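Local coordinates for probable disease resistance protein At5g66900 (Arabidopsis thaliana, PDB 7L7W), which is a plant helper immune receptor, a probable disease resistance protein of the NB-LRR family, whose class forms calcium-permeable, nonselective cation channels, at residues L24-V27 with I28-K32; D43-S46 with T47-I50. The protein carries 2 engineered substitutions. All blocks are in the same frame, centred on the assembly; numbering follows the deposited sequence.

Interaction 1. Residues L24-V27 with I28-K32; sequences LKVV and IDEAK
The amide of A31 donates to V27 O at 2.9 Å (A31 N to V27 O), one of four consecutive i to i+4 bonds that make this a regular alpha-helical run within helix 20-32, the first helix of the four-helix bundle in the RPW8-type coiled-coil domain. The preceding bonds run from I28 to L24, D29 to K25 and E30 to V26, so every carbonyl of residues 24-27 is taken up by an amide of the following turn.

Charged residues occupy the more open sides. E30 pairs with K33 by a salt bridge, with R87 as a more distant, weak ion partner. V26, a valine on the exposed side, also lies against R87. The side chain of K25 bends at chi2 (92°), comes within about 3 Å of a bound nickel ion and makes a cation-pi contact with F52. D29, one turn on, is modelled in two conformers, which leaves the position of its carboxylate relative to the lysine chain doubtful.

L24, V27, I28 and A31 lie on the bundle side. V27 turns to A82 and D83 of helix 70-88 as well as to M48 of helix 38-60, and the short methyl of A31 allows V45 to come close. Leucine and isoleucine suit this face because helix 38-60 covers it, with L51 against L24 and M48 against I28. In I28, CG1 stands beside the backbone N (chi1 -64°), which folds the chain back over L24 O in the previous turn; the side chains of L24 and I28 cross at a slant, and I28 CD1 reaches L24 CG at 4.2 Å.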
loop_
_atom_site.group_PDB
_atom_site.type_symbol
_atom_site.label_atom_id
_atom_site.label_comp_id
_atom_site.label_asym_id
_atom_site.label_seq_id
_atom_site.Cartn_x
_atom_site.Cartn_y
_atom_site.Cartn_z
ATOM N N LEU A 24 21.621 2.482 20.244
ATOM C CA LEU A 24 21.157 3.360 19.174
ATOM C C LEU A 24 21.759 2.981 17.821
ATOM O O LEU A 24 21.085 3.086 16.787
ATOM C CB LEU A 24 21.478 4.816 19.503
ATOM C CG LEU A 24 20.868 5.793 18.497
ATOM C CD1 LEU A 24 19.334 5.595 18.369
ATOM C CD2 LEU A 24 21.209 7.213 18.904
ATOM N N LYS A 25 23.026 2.556 17.799
ATOM C CA LYS A 25 23.630 2.151 16.541
ATOM C C LYS A 25 22.925 0.930 15.971
ATOM O O LYS A 25 22.785 0.806 14.740
ATOM C CB LYS A 25 25.123 1.870 16.732
ATOM C CG LYS A 25 25.894 1.600 15.428
ATOM C CD LYS A 25 26.506 2.876 14.849
ATOM C CE LYS A 25 26.639 2.790 13.336
ATOM N NZ LYS A 25 26.885 4.147 12.776
ATOM N N VAL A 26 22.466 0.025 16.841
ATOM C CA VAL A 26 21.719 -1.126 16.334
ATOM C C VAL A 26 20.462 -0.660 15.603
ATOM O O VAL A 26 20.158 -1.108 14.486
ATOM C CB VAL A 26 21.361 -2.099 17.468
ATOM C CG1 VAL A 26 20.339 -3.115 16.957
ATOM C CG2 VAL A 26 22.598 -2.796 17.993
ATOM N N VAL A 27 19.718 0.254 16.230
ATOM C CA VAL A 27 18.460 0.720 15.659
ATOM C C VAL A 27 18.712 1.461 14.346
ATOM O O VAL A 27 17.916 1.364 13.398
ATOM C CB VAL A 27 17.708 1.581 16.697
ATOM C CG1 VAL A 27 16.394 2.135 16.132
ATOM C CG2 VAL A 27 17.417 0.754 17.952
ATOM N N ILE A 28 19.837 2.183 14.256
ATOM C CA ILE A 28 20.155 2.875 13.011
ATOM C C ILE A 28 20.450 1.868 11.912
ATOM O O ILE A 28 19.904 1.958 10.799
ATOM C CB ILE A 28 21.328 3.849 13.198
ATOM C CG1 ILE A 28 20.952 4.952 14.172
ATOM C CG2 ILE A 28 21.678 4.507 11.874
ATOM C CD1 ILE A 28 22.148 5.831 14.543
ATOM N N ASP A 29 21.297 0.879 12.200
ATOM C CA ASP A 29 21.675 -0.077 11.168
ATOM C C ASP A 29 20.486 -0.900 10.706
ATOM O O ASP A 29 20.444 -1.326 9.545
ATOM C CB ASP A 29 22.791 -0.986 11.675
ATOM C CG ASP A 29 24.030 -0.209 12.090
ATOM O OD1 ASP A 29 24.360 0.797 11.414
ATOM O OD2 ASP A 29 24.652 -0.598 13.107
ATOM N N GLU A 30 19.511 -1.130 11.590
ATOM C CA GLU A 30 18.302 -1.836 11.183
ATOM C C GLU A 30 17.370 -0.939 10.378
ATOM O O GLU A 30 16.737 -1.405 9.428
ATOM C CB GLU A 30 17.554 -2.409 12.390
ATOM C CG GLU A 30 18.229 -3.590 13.066
ATOM C CD GLU A 30 18.478 -4.777 12.148
ATOM O OE1 GLU A 30 17.789 -4.925 11.099
ATOM O OE2 GLU A 30 19.395 -5.564 12.479
ATOM N N ALA A 31 17.243 0.338 10.753
ATOM C CA ALA A 31 16.339 1.215 10.015
ATOM C C ALA A 31 16.862 1.489 8.619
ATOM O O ALA A 31 16.082 1.577 7.665
ATOM C CB ALA A 31 16.146 2.533 10.752
ATOM N N LYS A 32 18.184 1.638 8.482
ATOM C CA LYS A 32 18.756 2.005 7.193
ATOM C C LYS A 32 18.398 0.984 6.112
ATOM O O LYS A 32 18.257 1.351 4.936
ATOM C CB LYS A 32 20.271 2.170 7.331
ATOM C CG LYS A 32 20.699 3.586 7.673
ATOM C CD LYS A 32 22.210 3.681 7.860
ATOM C CE LYS A 32 22.649 5.112 8.156
ATOM N NZ LYS A 32 24.056 5.186 8.639
#

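Interaction 2. Residues D43-S46 with T47-I50; sequences DLVS and TMEI
With chi1 at -73°, M48 sets CG beside its own backbone N and over the preceding turn, and the bend at chi3 (-64°) then swings the terminal methyl back toward L44. L44 carries CG anti to its nitrogen (chi1 -167°), which presents its branch to that methyl. M48 CE lies across the branch, 3.7 Å from both L44 CG and L44 CD2, and the same methyl is 4.1 Å from V45 CG1. A long, unbranched methionine suits this place, since its flexible chain lets the terminal methyl contact both a leucine and a valine of the previous turn.

The backbone is regular alpha helix, with i to i+4 bonds such as M48 N to L44 O at 2.9 Å. D43 O is gripped twice, by T47 N at 3.1 Å and by the hydroxyl of S46, whose OG donates to D43 O over 3.1 Å; both donors arrive from the same face of the carbonyl plane. Serine is short enough to fold back on its own helix in this way. V45 and E49 run alongside each other, and the carboxylate of E49 has its salt-bridge partner in K32.

Within the bundle, helix 38-60 packs here against two helices: V45 and M48 face helix 20-32, while L44, T47 and M48 also touch helix 97-114, where N108 hydrogen-bonds the hydroxyl of T47.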
loop_
_atom_site.group_PDB
_atom_site.type_symbol
_atom_site.label_atom_id
_atom_site.label_comp_id
_atom_site.label_asym_id
_atom_site.label_seq_id
_atom_site.Cartn_x
_atom_site.Cartn_y
_atom_site.Cartn_z
ATOM N N ASP A 43 14.210 9.960 7.273
ATOM C CA ASP A 43 13.827 10.877 8.347
ATOM C C ASP A 43 14.276 10.372 9.720
ATOM O O ASP A 43 14.934 11.100 10.486
ATOM C CB ASP A 43 12.317 11.098 8.314
ATOM C CG ASP A 43 11.863 11.734 7.016
ATOM O OD1 ASP A 43 12.496 12.730 6.606
ATOM O OD2 ASP A 43 10.897 11.230 6.387
ATOM N N LEU A 44 13.943 9.123 10.047
ATOM C CA LEU A 44 14.271 8.635 11.375
ATOM C C LEU A 44 15.773 8.419 11.533
ATOM O O LEU A 44 16.327 8.741 12.591
ATOM C CB LEU A 44 13.488 7.362 11.699
ATOM C CG LEU A 44 13.569 6.993 13.190
ATOM C CD1 LEU A 44 12.819 7.967 14.151
ATOM C CD2 LEU A 44 13.192 5.545 13.460
ATOM N N VAL A 45 16.469 7.905 10.507
ATOM C CA VAL A 45 17.900 7.716 10.729
ATOM C C VAL A 45 18.618 9.059 10.735
ATOM O O VAL A 45 19.644 9.203 11.406
ATOM C CB VAL A 45 18.569 6.750 9.731
ATOM C CG1 VAL A 45 17.714 5.527 9.489
ATOM C CG2 VAL A 45 18.969 7.459 8.474
ATOM N N SER A 46 18.089 10.078 10.056
ATOM C CA SER A 46 18.730 11.385 10.166
ATOM C C SER A 46 18.616 11.917 11.591
ATOM O O SER A 46 19.605 12.395 12.175
ATOM C CB SER A 46 18.126 12.378 9.180
ATOM O OG SER A 46 17.170 13.190 9.839
ATOM N N THR A 47 17.412 11.839 12.175
ATOM C CA THR A 47 17.276 12.268 13.561
ATOM C C THR A 47 18.156 11.442 14.493
ATOM O O THR A 47 18.838 11.992 15.364
ATOM C CB THR A 47 15.823 12.201 14.003
ATOM O OG1 THR A 47 15.132 13.348 13.497
ATOM C CG2 THR A 47 15.731 12.194 15.525
ATOM N N MET A 48 18.181 10.124 14.298
ATOM C CA MET A 48 18.976 9.262 15.167
ATOM C C MET A 48 20.475 9.506 14.998
ATOM O O MET A 48 21.241 9.328 15.948
ATOM C CB MET A 48 18.640 7.790 14.895
ATOM C CG MET A 48 17.267 7.354 15.437
ATOM S SD MET A 48 16.913 5.568 15.313
ATOM C CE MET A 48 16.888 5.287 13.534
ATOM N N GLU A 49 20.916 9.927 13.817
ATOM C CA GLU A 49 22.327 10.215 13.630
ATOM C C GLU A 49 22.701 11.553 14.246
ATOM O O GLU A 49 23.850 11.727 14.671
ATOM C CB GLU A 49 22.677 10.146 12.142
ATOM C CG GLU A 49 22.822 8.693 11.675
ATOM C CD GLU A 49 23.146 8.532 10.194
ATOM O OE1 GLU A 49 22.579 9.277 9.348
ATOM O OE2 GLU A 49 23.956 7.626 9.876
ATOM N N ILE A 50 21.749 12.491 14.312
ATOM C CA ILE A 50 21.943 13.688 15.136
ATOM C C ILE A 50 22.085 13.306 16.608
ATOM O O ILE A 50 22.960 13.806 17.326
ATOM C CB ILE A 50 20.771 14.667 14.957
ATOM C CG1 ILE A 50 20.725 15.249 13.553
ATOM C CG2 ILE A 50 20.819 15.763 16.028
ATOM C CD1 ILE A 50 19.389 15.939 13.274
#

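From the N terminus the chain first passes through interaction 1, in helix 20-32, turns back through residues 33-37, and then meets interaction 2 in helix 38-60. Each is a local turn-to-turn contact, so neither encloses a loop; they lie in series, neither nested nor crossed. Their centres are 10 Å apart, and the two helices run roughly antiparallel against each other. Polar and apolar contacts join them: K32 NZ bonds E49 OE2 at 2.7 Å in a salt bridge, and V27 CG1 packs on M48 SD at 3.6 Å. The two interactions thus form adjoining parts of one helical hairpin, which helices 70-88 and 97-114 complete into the bundle.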